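Local structure of angiotensin-converting enzyme (Anopheles gambiae, 6S1Y) at residues W38-N43 with F47-K52; K288-G293 with F353-E358; D294-S299 with P398-K403; V325-A330 with K485-A490. The protein is a zinc metallopeptidase of the angiotensin-converting enzyme family that probably cleaves dipeptides from the C-terminal ends of peptide substrates. One frame throughout, in Å; residues are numbered along the deposited sequence.

Contact 1. Residues W38-N43 with F47-K52. With NAG (2-acetamido-2-deoxy-beta-D-glucopyranose), chain B; NAG (2-acetamido-2-deoxy-beta-D-glucopyranose), chain C.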
# COMPACT_ATOMS: atom_id res chain seq x y z
N TRP A 38 -2.33 -19.22 -1.07
CA TRP A 38 -3.44 -18.87 -0.19
C TRP A 38 -3.49 -19.78 1.03
O TRP A 38 -3.71 -19.32 2.16
CB TRP A 38 -4.75 -18.94 -0.96
CG TRP A 38 -5.95 -18.85 -0.10
CD1 TRP A 38 -6.63 -19.90 0.47
CD2 TRP A 38 -6.65 -17.66 0.29
NE1 TRP A 38 -7.70 -19.42 1.18
CE2 TRP A 38 -7.74 -18.06 1.09
CE3 TRP A 38 -6.46 -16.30 0.03
CZ2 TRP A 38 -8.64 -17.14 1.65
CZ3 TRP A 38 -7.36 -15.38 0.58
CH2 TRP A 38 -8.43 -15.81 1.38
N GLU A 39 -3.33 -21.09 0.83
CA GLU A 39 -3.44 -22.02 1.95
C GLU A 39 -2.36 -21.75 2.99
O GLU A 39 -2.62 -21.76 4.20
CB GLU A 39 -3.37 -23.46 1.44
CG GLU A 39 -4.66 -23.93 0.77
CD GLU A 39 -5.84 -23.95 1.73
OE1 GLU A 39 -6.92 -23.42 1.38
OE2 GLU A 39 -5.68 -24.49 2.85
N TYR A 40 -1.14 -21.49 2.54
CA TYR A 40 -0.10 -21.10 3.47
C TYR A 40 -0.45 -19.76 4.12
O TYR A 40 -0.42 -19.63 5.35
CB TYR A 40 1.24 -21.05 2.74
CG TYR A 40 2.39 -20.69 3.63
CD1 TYR A 40 2.76 -21.52 4.68
CD2 TYR A 40 3.12 -19.52 3.42
CE1 TYR A 40 3.81 -21.19 5.50
CE2 TYR A 40 4.18 -19.20 4.23
CZ TYR A 40 4.52 -20.04 5.27
OH TYR A 40 5.57 -19.71 6.09
N GLY A 41 -0.82 -18.77 3.31
CA GLY A 41 -1.13 -17.46 3.86
C GLY A 41 -2.18 -17.52 4.95
O GLY A 41 -2.12 -16.76 5.92
N SER A 42 -3.14 -18.44 4.81
CA SER A 42 -4.25 -18.62 5.74
C SER A 42 -3.92 -19.53 6.90
O SER A 42 -4.68 -19.59 7.87
CB SER A 42 -5.46 -19.23 5.02
OG SER A 42 -5.72 -18.52 3.83
N ASN A 43 -2.79 -20.23 6.82
CA ASN A 43 -2.53 -21.33 7.75
C ASN A 43 -1.03 -21.67 7.62
O ASN A 43 -0.65 -22.53 6.84
CB ASN A 43 -3.44 -22.49 7.42
CG ASN A 43 -3.31 -23.65 8.35
OD1 ASN A 43 -2.74 -23.52 9.42
ND2 ASN A 43 -3.83 -24.81 7.95
N PHE A 47 4.27 -27.79 6.63
CA PHE A 47 3.70 -28.59 5.56
C PHE A 47 3.14 -27.71 4.45
O PHE A 47 3.40 -27.94 3.26
CB PHE A 47 2.61 -29.50 6.09
CG PHE A 47 1.89 -30.25 5.01
CD1 PHE A 47 2.48 -31.36 4.41
CD2 PHE A 47 0.63 -29.86 4.59
CE1 PHE A 47 1.81 -32.06 3.42
CE2 PHE A 47 -0.04 -30.55 3.61
CZ PHE A 47 0.55 -31.66 3.02
N ASN A 48 2.33 -26.70 4.82
CA ASN A 48 1.73 -25.82 3.82
C ASN A 48 2.77 -24.99 3.10
O ASN A 48 2.59 -24.64 1.94
CB ASN A 48 0.69 -24.92 4.48
CG ASN A 48 -0.60 -25.67 4.82
OD1 ASN A 48 -0.83 -26.78 4.35
ND2 ASN A 48 -1.44 -25.05 5.63
N LEU A 49 3.88 -24.67 3.77
CA LEU A 49 4.96 -23.97 3.08
C LEU A 49 5.56 -24.84 1.98
O LEU A 49 5.81 -24.36 0.87
CB LEU A 49 6.03 -23.52 4.06
CG LEU A 49 7.23 -22.83 3.39
CD1 LEU A 49 6.84 -21.68 2.47
CD2 LEU A 49 8.15 -22.33 4.49
N SER A 50 5.79 -26.14 2.26
CA SER A 50 6.36 -27.02 1.25
C SER A 50 5.48 -27.11 0.02
O SER A 50 5.97 -27.13 -1.11
CB SER A 50 6.59 -28.41 1.82
OG SER A 50 7.39 -28.33 2.98
N LYS A 51 4.16 -27.18 0.22
CA LYS A 51 3.26 -27.21 -0.93
C LYS A 51 3.27 -25.88 -1.67
O LYS A 51 3.18 -25.85 -2.91
CB LYS A 51 1.85 -27.56 -0.47
CG LYS A 51 1.54 -29.04 -0.55
CD LYS A 51 0.18 -29.39 0.04
CE LYS A 51 -0.76 -28.18 0.16
NZ LYS A 51 -2.16 -28.60 0.55
N LYS A 52 3.40 -24.77 -0.95
CA LYS A 52 3.47 -23.48 -1.63
C LYS A 52 4.70 -23.41 -2.53
O LYS A 52 4.62 -22.97 -3.68
CB LYS A 52 3.49 -22.33 -0.62
CG LYS A 52 3.94 -21.00 -1.22
CD LYS A 52 3.85 -19.86 -0.21
CE LYS A 52 4.21 -18.53 -0.85
NZ LYS A 52 3.69 -17.40 -0.03
C1 NAG B . -3.76 -26.06 8.64
C2 NAG B . -5.15 -26.72 8.67
C3 NAG B . -5.05 -28.19 9.11
C4 NAG B . -4.04 -28.95 8.27
C5 NAG B . -2.70 -28.21 8.33
C6 NAG B . -1.62 -28.84 7.48
C7 NAG B . -7.12 -25.33 9.10
C8 NAG B . -7.94 -24.63 10.14
N2 NAG B . -6.04 -25.98 9.55
O3 NAG B . -6.35 -28.77 9.00
O4 NAG B . -3.82 -30.26 8.78
O5 NAG B . -2.87 -26.86 7.86
O6 NAG B . -0.34 -28.30 7.79
O7 NAG B . -7.40 -25.29 7.91
C1 NAG C . -4.60 -31.34 8.24
C2 NAG C . -3.78 -32.65 8.30
C3 NAG C . -4.63 -33.83 7.83
C4 NAG C . -6.00 -33.85 8.49
C5 NAG C . -6.67 -32.49 8.42
C6 NAG C . -7.97 -32.44 9.19
C7 NAG C . -1.34 -32.65 8.01
C8 NAG C . -0.21 -32.56 7.03
N2 NAG C . -2.58 -32.56 7.50
O3 NAG C . -3.94 -35.04 8.15
O4 NAG C . -6.82 -34.80 7.82
O5 NAG C . -5.80 -31.50 8.99
O6 NAG C . -8.43 -31.11 9.36
O7 NAG C . -1.13 -32.80 9.21
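A glycosylated helix hairpin brings Y40, in the last turn of helix 12-42, and N43 just after it against N48, L49 and K52 near the start of helix 46-70. The two axes run nearly antiparallel, at 154° to one another and 8.6 Å apart at their closest. Y40 supplies most of the apolar contact. With CG anti to the backbone N (chi1 -178°), its ring lies alongside L49, and the two side chains point the same way. Methyl CD1 of L49 sits over one face, 4.1 Å from the centroid of the Y40 ring, in a CH-pi contact. On the same ring, CE1 of Y40 touches CB of L49 at 3.5 Å. The extended chain of K52 crosses the ring obliquely, its CD 3.7 Å from CD2 of Y40. The turn between the helices holds the N-glycosylation sequon N43 to T45, and N48 meets it. The amide ND2 of N48 donates to the backbone O of N43 at 2.9 Å, almost straight (173°), and this acceptor lies close to the amide plane of N48. ND2 also makes a weak bond, 3.2 Å long, to O5 of the first sugar, whose C1 is joined covalently to ND2 of N43 at 1.4 Å. The glycan is also hydrogen-bonded to T45 OG1, which in turn accepts from the backbone N of N48. The F47 ring lies against the second sugar: the acetamido methyl C8 is over the ring centre, 3.7 Å from CG of F47. On the protein side, Y40 and L49 also pack against S115 and A111 of helix 100-119.

Contact 2. Residues K288-G293 with F353-E358. With ZN (zinc ion), chain G; KSN ((2~{S})-2-[[(4~{S})-4-azanyl-5-oxidanyl-5-oxidanylidene-pentanoyl]amino]pentanedioic acid), chain H.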
# COMPACT_ATOMS: atom_id res chain seq x y z
N LYS A 288 -20.90 -6.40 7.76
CA LYS A 288 -21.59 -5.16 7.42
C LYS A 288 -20.64 -4.20 6.70
O LYS A 288 -21.02 -3.55 5.72
CB LYS A 288 -22.17 -4.53 8.69
CG LYS A 288 -22.86 -3.18 8.51
CD LYS A 288 -24.09 -3.24 7.61
CE LYS A 288 -24.95 -1.97 7.76
NZ LYS A 288 -25.87 -1.77 6.59
N MET A 289 -19.38 -4.14 7.14
CA MET A 289 -18.43 -3.20 6.54
C MET A 289 -18.16 -3.54 5.09
O MET A 289 -18.14 -2.65 4.23
CB MET A 289 -17.12 -3.17 7.34
CG MET A 289 -17.25 -2.51 8.70
SD MET A 289 -15.96 -2.99 9.86
CE MET A 289 -14.54 -2.08 9.19
N PHE A 290 -17.97 -4.83 4.78
CA PHE A 290 -17.76 -5.22 3.39
C PHE A 290 -19.04 -5.07 2.56
O PHE A 290 -18.97 -4.73 1.37
CB PHE A 290 -17.26 -6.67 3.34
CG PHE A 290 -15.81 -6.81 3.73
CD1 PHE A 290 -15.45 -6.98 5.05
CD2 PHE A 290 -14.82 -6.77 2.78
CE1 PHE A 290 -14.13 -7.10 5.42
CE2 PHE A 290 -13.50 -6.89 3.13
CZ PHE A 290 -13.15 -7.06 4.47
N GLN A 291 -20.20 -5.29 3.17
CA GLN A 291 -21.46 -5.06 2.47
C GLN A 291 -21.57 -3.62 2.02
O GLN A 291 -21.96 -3.34 0.88
CB GLN A 291 -22.62 -5.45 3.37
CG GLN A 291 -22.90 -6.95 3.40
CD GLN A 291 -23.87 -7.37 4.50
OE1 GLN A 291 -23.97 -6.74 5.55
NE2 GLN A 291 -24.58 -8.47 4.25
N MET A 292 -21.18 -2.68 2.87
CA MET A 292 -21.25 -1.28 2.46
C MET A 292 -20.24 -0.94 1.37
O MET A 292 -20.54 -0.11 0.50
CB MET A 292 -21.05 -0.39 3.67
CG MET A 292 -22.28 -0.41 4.55
SD MET A 292 -22.02 0.51 6.06
CE MET A 292 -21.97 2.17 5.37
N GLY A 293 -19.07 -1.57 1.35
CA GLY A 293 -18.15 -1.34 0.25
C GLY A 293 -18.65 -1.96 -1.04
O GLY A 293 -18.44 -1.41 -2.13
N PHE A 353 -11.59 2.00 5.89
CA PHE A 353 -10.88 2.40 4.67
C PHE A 353 -10.05 1.26 4.11
O PHE A 353 -9.93 1.12 2.89
CB PHE A 353 -9.97 3.63 4.93
CG PHE A 353 -10.74 4.86 5.28
CD1 PHE A 353 -11.80 5.27 4.48
CD2 PHE A 353 -10.45 5.57 6.43
CE1 PHE A 353 -12.55 6.38 4.83
CE2 PHE A 353 -11.19 6.68 6.78
CZ PHE A 353 -12.24 7.09 5.98
N VAL A 354 -9.41 0.45 4.97
CA VAL A 354 -8.71 -0.73 4.46
C VAL A 354 -9.69 -1.61 3.68
O VAL A 354 -9.36 -2.11 2.60
CB VAL A 354 -8.03 -1.50 5.60
CG1 VAL A 354 -7.49 -2.81 5.09
CG2 VAL A 354 -6.88 -0.66 6.21
N VAL A 355 -10.90 -1.80 4.22
CA VAL A 355 -11.92 -2.59 3.52
C VAL A 355 -12.05 -2.11 2.08
O VAL A 355 -11.94 -2.89 1.13
CB VAL A 355 -13.26 -2.52 4.28
CG1 VAL A 355 -14.41 -3.07 3.44
CG2 VAL A 355 -13.15 -3.32 5.59
N HIS A 356 -12.24 -0.80 1.90
CA HIS A 356 -12.37 -0.24 0.56
C HIS A 356 -11.11 -0.44 -0.27
O HIS A 356 -11.20 -0.77 -1.45
CB HIS A 356 -12.72 1.24 0.65
CG HIS A 356 -14.12 1.50 1.09
ND1 HIS A 356 -14.49 1.48 2.41
CD2 HIS A 356 -15.24 1.76 0.38
CE1 HIS A 356 -15.79 1.72 2.50
NE2 HIS A 356 -16.27 1.90 1.28
N HIS A 357 -9.93 -0.21 0.32
CA HIS A 357 -8.69 -0.43 -0.43
C HIS A 357 -8.68 -1.84 -1.02
O HIS A 357 -8.42 -2.03 -2.22
CB HIS A 357 -7.47 -0.23 0.48
CG HIS A 357 -6.16 -0.59 -0.17
ND1 HIS A 357 -5.41 0.32 -0.89
CD2 HIS A 357 -5.48 -1.76 -0.22
CE1 HIS A 357 -4.33 -0.28 -1.35
NE2 HIS A 357 -4.34 -1.54 -0.96
N GLU A 358 -8.97 -2.84 -0.18
CA GLU A 358 -8.93 -4.23 -0.63
C GLU A 358 -10.05 -4.52 -1.64
O GLU A 358 -9.81 -5.21 -2.64
CB GLU A 358 -9.03 -5.15 0.58
CG GLU A 358 -7.91 -4.98 1.61
CD GLU A 358 -6.53 -5.21 1.03
OE1 GLU A 358 -6.41 -5.93 0.02
OE2 GLU A 358 -5.54 -4.65 1.58
ZN ZN G . -3.22 -2.81 -2.03
C10 KSN H . 0.18 -8.22 -0.76
C13 KSN H . -2.32 -4.34 -0.25
C17 KSN H . 0.38 -0.50 4.30
C02 KSN H . -0.72 -0.10 3.31
C03 KSN H . -1.17 -1.19 2.33
C04 KSN H . -0.88 -2.63 2.72
C05 KSN H . -2.13 -3.54 2.86
C07 KSN H . -1.50 -5.05 0.86
C08 KSN H . -1.26 -6.53 0.59
C09 KSN H . -0.34 -6.78 -0.62
N01 KSN H . -0.28 1.06 2.52
N06 KSN H . -2.36 -4.71 2.00
O11 KSN H . 0.17 -9.00 0.25
O12 KSN H . 0.65 -8.65 -1.87
O14 KSN H . -3.58 -4.39 -0.17
O15 KSN H . -1.79 -3.70 -1.17
O16 KSN H . -2.90 -3.33 3.74
O18 KSN H . 0.02 -1.04 5.38
O19 KSN H . 1.61 -0.32 4.11
O HOH W 1 -19.16 2.23 1.25
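V355 projects toward helix 286-299 and fits between M289 and F290, while H356 comes up against G293. The branches of V355 divide the work. CG1 stands over one face of the F290 ring, 3.9 Å from the ring centroid and 16° off the normal, in a CH-pi contact. CG2 reaches the outer part of the same ring, at 3.9 Å from CZ of F290. CG2 also meets M289, whose chain, bent at chi3, crosses V355 at about a right angle and brings CE to 4.1 Å from CG2. F290 can offer its face because its CG lies beside the backbone N (chi1 -75°), which brings the ring end nearer V355. NE2 of H356 approaches the backbone at G293, 3.9 Å from its CA. That nitrogen is also linked through a water, 2.9 Å from NE2 of H356, which gives a weak bond to the backbone O of M292; ND1 of H356 bonds to the F352 carbonyl. H357 and E358, the next residues on the helix, belong to the HExxH zinc motif and leave this interface. NE2 of H357 binds the zinc ion at 2.0 Å beside H361, E385 and the ligand carboxylate, and ND1 is held by D389. OE2 of E358 takes a weak bond, 3.2 Å long, from ligand N06. The two helices, inclined at 51°, are flanked by strand 339-342, where I341 touches both F290 and E358, and by helix 381-395, where S392 and V395 cover H356.

Contact 3. Residues D294-S299 with P398-K403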
# COMPACT_ATOMS: atom_id res chain seq x y z
N ASP A 294 -19.30 -3.13 -0.95
CA ASP A 294 -19.99 -3.72 -2.10
C ASP A 294 -21.04 -2.76 -2.64
O ASP A 294 -21.11 -2.52 -3.85
CB ASP A 294 -20.63 -5.05 -1.67
CG ASP A 294 -21.03 -5.94 -2.86
OD1 ASP A 294 -20.60 -5.66 -4.01
OD2 ASP A 294 -21.78 -6.92 -2.64
N ASP A 295 -21.84 -2.18 -1.75
CA ASP A 295 -22.89 -1.25 -2.17
C ASP A 295 -22.33 -0.04 -2.90
O ASP A 295 -22.92 0.45 -3.87
CB ASP A 295 -23.69 -0.78 -0.96
CG ASP A 295 -24.74 0.27 -1.33
OD1 ASP A 295 -25.76 -0.10 -1.97
OD2 ASP A 295 -24.55 1.46 -0.98
N PHE A 296 -21.20 0.49 -2.44
CA PHE A 296 -20.63 1.66 -3.11
C PHE A 296 -20.27 1.30 -4.54
O PHE A 296 -20.62 2.03 -5.48
CB PHE A 296 -19.42 2.17 -2.32
CG PHE A 296 -19.07 3.60 -2.62
CD1 PHE A 296 -18.68 3.99 -3.88
CD2 PHE A 296 -19.11 4.56 -1.62
CE1 PHE A 296 -18.35 5.29 -4.16
CE2 PHE A 296 -18.78 5.87 -1.89
CZ PHE A 296 -18.40 6.24 -3.15
N PHE A 297 -19.61 0.16 -4.75
CA PHE A 297 -19.24 -0.25 -6.10
C PHE A 297 -20.48 -0.51 -6.96
O PHE A 297 -20.51 -0.15 -8.15
CB PHE A 297 -18.36 -1.50 -6.06
CG PHE A 297 -16.91 -1.22 -5.81
CD1 PHE A 297 -16.12 -0.67 -6.81
CD2 PHE A 297 -16.32 -1.52 -4.59
CE1 PHE A 297 -14.76 -0.40 -6.58
CE2 PHE A 297 -14.96 -1.26 -4.36
CZ PHE A 297 -14.19 -0.70 -5.36
N THR A 298 -21.52 -1.13 -6.40
CA THR A 298 -22.74 -1.36 -7.18
C THR A 298 -23.42 -0.04 -7.52
O THR A 298 -23.91 0.14 -8.64
CB THR A 298 -23.70 -2.30 -6.45
OG1 THR A 298 -24.07 -1.74 -5.18
CG2 THR A 298 -23.05 -3.66 -6.20
N SER A 299 -23.43 0.92 -6.58
CA SER A 299 -23.94 2.25 -6.88
C SER A 299 -23.25 2.89 -8.08
O SER A 299 -23.78 3.84 -8.65
CB SER A 299 -23.77 3.17 -5.67
OG SER A 299 -22.48 3.79 -5.69
N PRO A 398 -17.42 14.52 4.87
CA PRO A 398 -18.61 14.68 5.72
C PRO A 398 -19.90 14.42 4.98
O PRO A 398 -20.81 13.79 5.53
CB PRO A 398 -18.49 16.14 6.18
CG PRO A 398 -17.05 16.44 6.13
CD PRO A 398 -16.53 15.69 4.93
N LYS A 399 -20.01 14.86 3.72
CA LYS A 399 -21.20 14.60 2.92
C LYS A 399 -21.60 13.12 2.96
O LYS A 399 -22.71 12.78 3.35
CB LYS A 399 -20.94 15.07 1.49
CG LYS A 399 -22.03 14.75 0.50
CD LYS A 399 -21.59 15.15 -0.91
CE LYS A 399 -21.48 16.67 -1.05
NZ LYS A 399 -20.79 17.05 -2.32
N HIS A 400 -20.68 12.24 2.56
CA HIS A 400 -21.01 10.82 2.48
C HIS A 400 -21.30 10.22 3.85
O HIS A 400 -22.27 9.46 4.02
CB HIS A 400 -19.87 10.06 1.80
CG HIS A 400 -20.20 8.63 1.50
ND1 HIS A 400 -20.79 8.24 0.32
CD2 HIS A 400 -20.04 7.50 2.23
CE1 HIS A 400 -20.98 6.93 0.33
NE2 HIS A 400 -20.53 6.46 1.49
N LEU A 401 -20.48 10.54 4.84
CA LEU A 401 -20.68 9.97 6.17
C LEU A 401 -22.02 10.40 6.75
O LEU A 401 -22.59 9.68 7.57
CB LEU A 401 -19.55 10.40 7.09
CG LEU A 401 -18.16 9.97 6.61
CD1 LEU A 401 -17.06 10.74 7.33
CD2 LEU A 401 -18.00 8.45 6.77
N LYS A 402 -22.52 11.57 6.36
CA LYS A 402 -23.86 11.99 6.78
C LYS A 402 -24.92 11.16 6.07
O LYS A 402 -25.83 10.62 6.71
CB LYS A 402 -24.04 13.49 6.55
CG LYS A 402 -23.48 14.35 7.68
CD LYS A 402 -24.02 15.79 7.65
CE LYS A 402 -23.16 16.70 6.78
NZ LYS A 402 -23.96 17.82 6.18
N LYS A 403 -24.79 11.00 4.75
CA LYS A 403 -25.70 10.14 3.99
C LYS A 403 -25.91 8.80 4.69
O LYS A 403 -27.04 8.40 4.99
CB LYS A 403 -25.16 9.91 2.58
CG LYS A 403 -25.46 10.99 1.57
CD LYS A 403 -24.83 10.67 0.21
CE LYS A 403 -24.71 11.93 -0.66
NZ LYS A 403 -23.67 11.82 -1.72
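F296 and H400 touch across two helical segments that stay well apart, their CA atoms 10.7 Å from each other. That is the shortest CA separation between the segments, so the contact rests on long side chains. Segment 294-299 lies toward the end of helix 286-299; segment 398-403 is the whole of a short helix. Both residues set out toward the other segment at CB, and an extended chi1 (-159° for F296, -172° for H400) carries each CG away from its own backbone N. The rings meet at neither a clear face nor a clear edge: their planes make 37° and their centroids are 5.2 Å apart. CE1 of H400 does the touching, 3.3 Å from CE2 and 3.6 Å from CD2 of F296. Y533 joins the pair, set edge-to-face against H400 and also meeting the F296 ring. F296 also packs on L391, S394 and V395 of helix 381-395. H400 has a polar side as well: its ND1 is hydrogen-bonded to D531, which also forms a salt bridge with K403, while Y533 holds D295. Burying only 75 Å², the contact is a small aromatic meeting without a hydrogen bond of its own; the bond to D531 restricts how the H400 imidazole can turn, and the carboxylate may favour a proton on ND1, though the salt bridge to K403 would offset part of that effect.

Contact 4. Residues V325-A330 with K485-A490. With KSN ((2~{S})-2-[[(4~{S})-4-azanyl-5-oxidanyl-5-oxidanylidene-pentanoyl]amino]pentanedioic acid), chain H.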
# COMPACT_ATOMS: atom_id res chain seq x y z
N VAL A 325 -0.84 -15.05 8.19
CA VAL A 325 -0.55 -13.67 7.80
C VAL A 325 -1.85 -12.88 7.94
O VAL A 325 -2.80 -13.08 7.18
CB VAL A 325 -0.02 -13.59 6.37
CG1 VAL A 325 0.03 -12.11 5.89
CG2 VAL A 325 1.34 -14.25 6.27
N CYS A 326 -1.89 -11.97 8.92
CA CYS A 326 -3.05 -11.11 9.09
C CYS A 326 -2.97 -9.85 8.25
O CYS A 326 -3.99 -9.16 8.10
CB CYS A 326 -3.23 -10.73 10.56
SG CYS A 326 -4.48 -11.75 11.43
N HIS A 327 -1.80 -9.53 7.68
CA HIS A 327 -1.70 -8.33 6.86
C HIS A 327 -2.72 -8.40 5.72
O HIS A 327 -2.73 -9.36 4.94
CB HIS A 327 -0.30 -8.16 6.31
CG HIS A 327 -0.06 -6.79 5.76
ND1 HIS A 327 0.45 -5.77 6.53
CD2 HIS A 327 -0.36 -6.25 4.56
CE1 HIS A 327 0.51 -4.67 5.80
NE2 HIS A 327 0.02 -4.94 4.60
N ALA A 328 -3.60 -7.41 5.64
CA ALA A 328 -4.75 -7.51 4.74
C ALA A 328 -4.32 -7.70 3.30
O ALA A 328 -3.41 -7.02 2.82
CB ALA A 328 -5.61 -6.25 4.86
N SER A 329 -5.01 -8.58 2.58
CA SER A 329 -4.66 -8.81 1.18
C SER A 329 -5.88 -9.19 0.37
O SER A 329 -6.92 -9.57 0.90
CB SER A 329 -3.59 -9.89 1.05
OG SER A 329 -3.95 -11.03 1.78
N ALA A 330 -5.74 -9.07 -0.94
CA ALA A 330 -6.81 -9.36 -1.88
C ALA A 330 -6.26 -10.23 -3.01
O ALA A 330 -5.26 -9.87 -3.64
CB ALA A 330 -7.41 -8.06 -2.42
N LYS A 485 8.86 -4.11 8.77
CA LYS A 485 7.75 -3.63 7.94
C LYS A 485 7.35 -4.76 7.01
O LYS A 485 8.22 -5.35 6.35
CB LYS A 485 8.17 -2.38 7.16
CG LYS A 485 7.18 -1.89 6.15
CD LYS A 485 5.89 -1.42 6.79
CE LYS A 485 4.83 -1.11 5.73
NZ LYS A 485 3.42 -1.05 6.30
N TYR A 486 6.05 -5.07 6.97
CA TYR A 486 5.57 -6.27 6.30
C TYR A 486 6.18 -6.41 4.92
O TYR A 486 6.75 -7.45 4.58
CB TYR A 486 4.02 -6.28 6.19
CG TYR A 486 3.52 -7.46 5.36
CD1 TYR A 486 3.52 -8.75 5.88
CD2 TYR A 486 3.10 -7.30 4.05
CE1 TYR A 486 3.09 -9.84 5.12
CE2 TYR A 486 2.67 -8.40 3.28
CZ TYR A 486 2.67 -9.66 3.83
OH TYR A 486 2.26 -10.76 3.10
N HIS A 487 6.05 -5.37 4.09
CA HIS A 487 6.40 -5.48 2.67
C HIS A 487 7.89 -5.75 2.46
O HIS A 487 8.27 -6.23 1.38
CB HIS A 487 6.00 -4.22 1.93
CG HIS A 487 4.54 -3.91 2.03
ND1 HIS A 487 3.93 -3.67 3.24
CD2 HIS A 487 3.57 -3.86 1.10
CE1 HIS A 487 2.64 -3.46 3.04
NE2 HIS A 487 2.40 -3.57 1.75
N VAL A 488 8.72 -5.45 3.45
CA VAL A 488 10.13 -5.78 3.33
C VAL A 488 10.35 -7.26 3.59
O VAL A 488 11.00 -7.96 2.80
CB VAL A 488 10.96 -4.90 4.29
CG1 VAL A 488 12.42 -5.31 4.27
CG2 VAL A 488 10.86 -3.42 3.92
N SER A 489 9.79 -7.78 4.70
CA SER A 489 9.87 -9.20 5.00
C SER A 489 9.21 -10.06 3.93
O SER A 489 9.60 -11.23 3.76
CB SER A 489 9.20 -9.51 6.34
OG SER A 489 10.04 -9.27 7.44
N ALA A 490 8.19 -9.55 3.23
CA ALA A 490 7.47 -10.32 2.22
C ALA A 490 7.87 -9.99 0.79
O ALA A 490 7.22 -10.47 -0.15
CB ALA A 490 5.95 -10.12 2.36
C10 KSN H . 0.18 -8.22 -0.76
C13 KSN H . -2.32 -4.34 -0.25
C17 KSN H . 0.38 -0.50 4.30
C02 KSN H . -0.72 -0.10 3.31
C03 KSN H . -1.17 -1.19 2.33
C04 KSN H . -0.88 -2.63 2.72
C05 KSN H . -2.13 -3.54 2.86
C07 KSN H . -1.50 -5.05 0.86
C08 KSN H . -1.26 -6.53 0.59
C09 KSN H . -0.34 -6.78 -0.62
N01 KSN H . -0.28 1.06 2.52
N06 KSN H . -2.36 -4.71 2.00
O11 KSN H . 0.17 -9.00 0.25
O12 KSN H . 0.65 -8.65 -1.87
O14 KSN H . -3.58 -4.39 -0.17
O15 KSN H . -1.79 -3.70 -1.17
O16 KSN H . -2.90 -3.33 3.74
O18 KSN H . 0.02 -1.04 5.38
O19 KSN H . 1.61 -0.32 4.11
O HOH W 2 -0.60 -10.33 2.75
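H327 lies against Y486 from its first side-chain atom onward. CB hangs over the middle of the tyrosine ring, 3.8 Å from the Y486 centroid. A chi1 of -166° carries the imidazole along the same face: CG of H327 is 3.6 Å from CD2 of Y486, and ND1 comes equally near to CB of Y486. CD2 of H327 lies 3.7 Å from CD2 of Y486 and near ligand N06. The rings form an offset stack, their planes only 6° apart. CE1 and NE2 lead on to H487, whose ring stands at 87° to the imidazole; NE2 of H327 and CE1 of H487 are 3.4 Å apart. NE2 also rests close to the C04-C05 part of the ligand. OH of Y486 is bonded to E114. One water bridges the backbone O of H327, OH of Y486 and ligand O11. Ligand N06 donates to the backbone O of A328 at 2.7 Å, and NZ of K485 to ligand O19 at 2.9 Å. Aromatic faces thus shape this wall of the ligand pocket, where peptide substrates probably bind, while a carbonyl, a water and a lysine read the ligand's polar groups, the lysine charge probably favouring its carboxylate.

Contacts 2, 3 and 4 are buried, contact 1 only partly. Contact 4 lies nearest the middle of the chain; it and contact 2 both touch the bound ligand, and E358 of contact 2 packs on residues 328-330 of contact 4. Contacts 2 and 3 occupy successive turns of helix 286-299, so one helix meets the zinc-bearing helix and then, farther out, the short helix 398-403. Contact 1 bears the glycan, but the backbone O of G41 probably bonds to the N of V325, tying it to contact 4. Aliphatic-on-aromatic packing marks contacts 1 and 2, ring-on-ring packing contacts 3 and 4; direct hydrogen bonding between segments occurs in contact 1 alone.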